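Long-range contact in protein ShdD (Sedimentibacter hydroxybenzoicus, PDB 7AE5), which takes part in the non-oxidative decarboxylation and detoxification of phenolic compounds under anaerobic conditions, although its precise biochemical role is unknown: residues S8-K13 with V27-C32. Residues are numbered along the deposited sequence; the frame is centred on the assembly and turned at random.
Sequences SDNVRK and VCEKCC. With ZN (zinc ion), chain Z.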
loop_
_atom_site.group_PDB
_atom_site.type_symbol
_atom_site.label_atom_id
_atom_site.label_comp_id
_atom_site.label_asym_id
_atom_site.label_seq_id
_atom_site.Cartn_x
_atom_site.Cartn_y
_atom_site.Cartn_z
ATOM N N SER H 8 13.213 30.381 -43.005
ATOM C CA SER H 8 12.961 30.565 -44.427
ATOM C C SER H 8 13.009 32.041 -44.807
ATOM O O SER H 8 12.627 32.922 -44.030
ATOM C CB SER H 8 11.604 29.976 -44.808
ATOM O OG SER H 8 11.054 30.648 -45.926
ATOM N N ASP H 9 13.493 32.304 -46.018
ATOM C CA ASP H 9 13.455 33.637 -46.603
ATOM C C ASP H 9 12.160 33.894 -47.365
ATOM O O ASP H 9 11.939 35.016 -47.832
ATOM C CB ASP H 9 14.666 33.842 -47.525
ATOM C CG ASP H 9 14.752 35.255 -48.076
ATOM O OD1 ASP H 9 14.611 36.207 -47.280
ATOM O OD2 ASP H 9 14.960 35.412 -49.300
ATOM N N ASN H 10 11.292 32.888 -47.487
ATOM C CA ASN H 10 10.006 33.043 -48.166
ATOM C C ASN H 10 9.025 33.744 -47.223
ATOM O O ASN H 10 8.060 33.167 -46.717
ATOM C CB ASN H 10 9.481 31.692 -48.627
ATOM C CG ASN H 10 8.349 31.815 -49.626
ATOM O OD1 ASN H 10 7.992 32.917 -50.045
ATOM N ND2 ASN H 10 7.780 30.681 -50.017
ATOM N N VAL H 11 9.296 35.027 -46.995
ATOM C CA VAL H 11 8.512 35.871 -46.105
ATOM C C VAL H 11 7.945 37.026 -46.918
ATOM O O VAL H 11 8.641 37.604 -47.758
ATOM C CB VAL H 11 9.365 36.391 -44.929
ATOM C CG1 VAL H 11 8.662 37.531 -44.202
ATOM C CG2 VAL H 11 9.692 35.256 -43.969
ATOM N N ARG H 12 6.677 37.352 -46.676
ATOM C CA ARG H 12 6.013 38.459 -47.347
ATOM C C ARG H 12 5.325 39.336 -46.312
ATOM O O ARG H 12 5.136 38.947 -45.157
ATOM C CB ARG H 12 4.996 37.963 -48.382
ATOM C CG ARG H 12 3.786 37.284 -47.768
ATOM C CD ARG H 12 2.792 36.848 -48.830
ATOM N NE ARG H 12 1.677 36.114 -48.244
ATOM C CZ ARG H 12 0.546 36.671 -47.832
ATOM N NH1 ARG H 12 0.334 37.972 -47.947
ATOM N NH2 ARG H 12 -0.394 35.903 -47.291
ATOM N N LYS H 13 4.948 40.537 -46.744
ATOM C CA LYS H 13 4.263 41.482 -45.873
ATOM C C LYS H 13 2.770 41.184 -45.855
ATOM O O LYS H 13 2.113 41.200 -46.902
ATOM C CB LYS H 13 4.514 42.914 -46.332
ATOM C CG LYS H 13 3.664 43.930 -45.596
ATOM C CD LYS H 13 4.421 45.218 -45.378
ATOM C CE LYS H 13 4.642 45.954 -46.684
ATOM N NZ LYS H 13 3.347 46.284 -47.335
ATOM N N VAL H 27 4.721 37.514 -42.507
ATOM C CA VAL H 27 4.268 36.138 -42.335
ATOM C C VAL H 27 5.113 35.223 -43.211
ATOM O O VAL H 27 5.400 35.539 -44.372
ATOM C CB VAL H 27 2.762 35.983 -42.653
ATOM C CG1 VAL H 27 2.447 36.470 -44.064
ATOM C CG2 VAL H 27 2.311 34.536 -42.455
ATOM N N CYS H 28 5.523 34.094 -42.642
ATOM C CA CYS H 28 6.289 33.098 -43.373
ATOM C C CYS H 28 5.355 32.255 -44.231
ATOM O O CYS H 28 4.315 31.790 -43.757
ATOM C CB CYS H 28 7.063 32.213 -42.397
ATOM S SG CYS H 28 7.876 30.795 -43.148
ATOM N N GLU H 29 5.722 32.065 -45.498
ATOM C CA GLU H 29 4.901 31.272 -46.403
ATOM C C GLU H 29 5.156 29.777 -46.278
ATOM O O GLU H 29 4.429 28.989 -46.891
ATOM C CB GLU H 29 5.124 31.721 -47.849
ATOM C CG GLU H 29 4.597 33.118 -48.148
ATOM C CD GLU H 29 4.174 33.291 -49.595
ATOM O OE1 GLU H 29 3.327 32.504 -50.069
ATOM O OE2 GLU H 29 4.685 34.218 -50.258
ATOM N N LYS H 30 6.158 29.366 -45.501
ATOM C CA LYS H 30 6.407 27.945 -45.291
ATOM C C LYS H 30 5.727 27.421 -44.028
ATOM O O LYS H 30 5.085 26.367 -44.062
ATOM C CB LYS H 30 7.913 27.671 -45.232
ATOM C CG LYS H 30 8.288 26.257 -45.648
ATOM C CD LYS H 30 9.326 25.649 -44.719
ATOM C CE LYS H 30 10.732 26.079 -45.090
ATOM N NZ LYS H 30 11.759 25.235 -44.420
ATOM N N CYS H 31 5.847 28.144 -42.913
ATOM C CA CYS H 31 5.356 27.661 -41.627
ATOM C C CYS H 31 4.311 28.575 -40.994
ATOM O O CYS H 31 3.907 28.332 -39.848
ATOM C CB CYS H 31 6.526 27.458 -40.659
ATOM S SG CYS H 31 7.102 28.963 -39.851
ATOM N N CYS H 32 3.872 29.618 -41.696
ATOM C CA CYS H 32 2.781 30.506 -41.299
ATOM C C CYS H 32 3.090 31.344 -40.064
ATOM O O CYS H 32 2.186 32.011 -39.545
ATOM C CB CYS H 32 1.475 29.738 -41.064
ATOM S SG CYS H 32 1.071 28.530 -42.340
HETATM ZN ZN ZN Z . 8.731 30.031 -41.118
#
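Val27 CG1 sits over the centre of one face of the Arg12 guanidinium, 4.1 Å above its plane, while the carboxylate carbon of Glu29 comes up at the edge. The carboxylate stands almost perpendicular to the guanidinium, at 87°, and Arg12 NE remains 4.1 Å from Glu29 OE2, so the two charges are near but form no salt bridge. The Arg12 chain reaches this place by starting between its backbone N and carbonyl carbon (chi1 69°) and then running extended to NE, alongside Val27. Its NH2 is claimed instead by a salt bridge to Asp173 of the phenolic acid decarboxylase chain, which ties this hairpin to the partner subunit. On the other flank of Glu29 lies the Asn10 amide, its plane turned 42° from the carboxylate; Asn10 ND2 packs on Glu29 CB at 3.6 Å.

Beneath these side chains the backbones pair antiparallel. Arg12 and Val27 form a hydrogen-bonded pair, with Val27 N to Arg12 O at 3.0 Å and a longer return bond from Arg12 N to Val27 O. Next comes the non-hydrogen-bonded pair of Val11 and Cys28, and beyond it Glu29 N donates to Asn10 O at 2.9 Å in a nearly straight bond. Ser8 OG accepts from Asn10 N, an ST turn that bends the chain ahead of the strand.

Cys28 SG binds zinc at 2.3 Å and also accepts from Cys31 N at 3.3 Å; such N-H donation probably tempers the thiolate charge. With Cys31, Cys3 and Cys6 it completes a four-cysteine zinc site, consistent with a zinc-ribbon-type fold: two CxxC pairs flank the antiparallel hairpin of strands 11-16 and 24-28, which joins the two halves of the metal site.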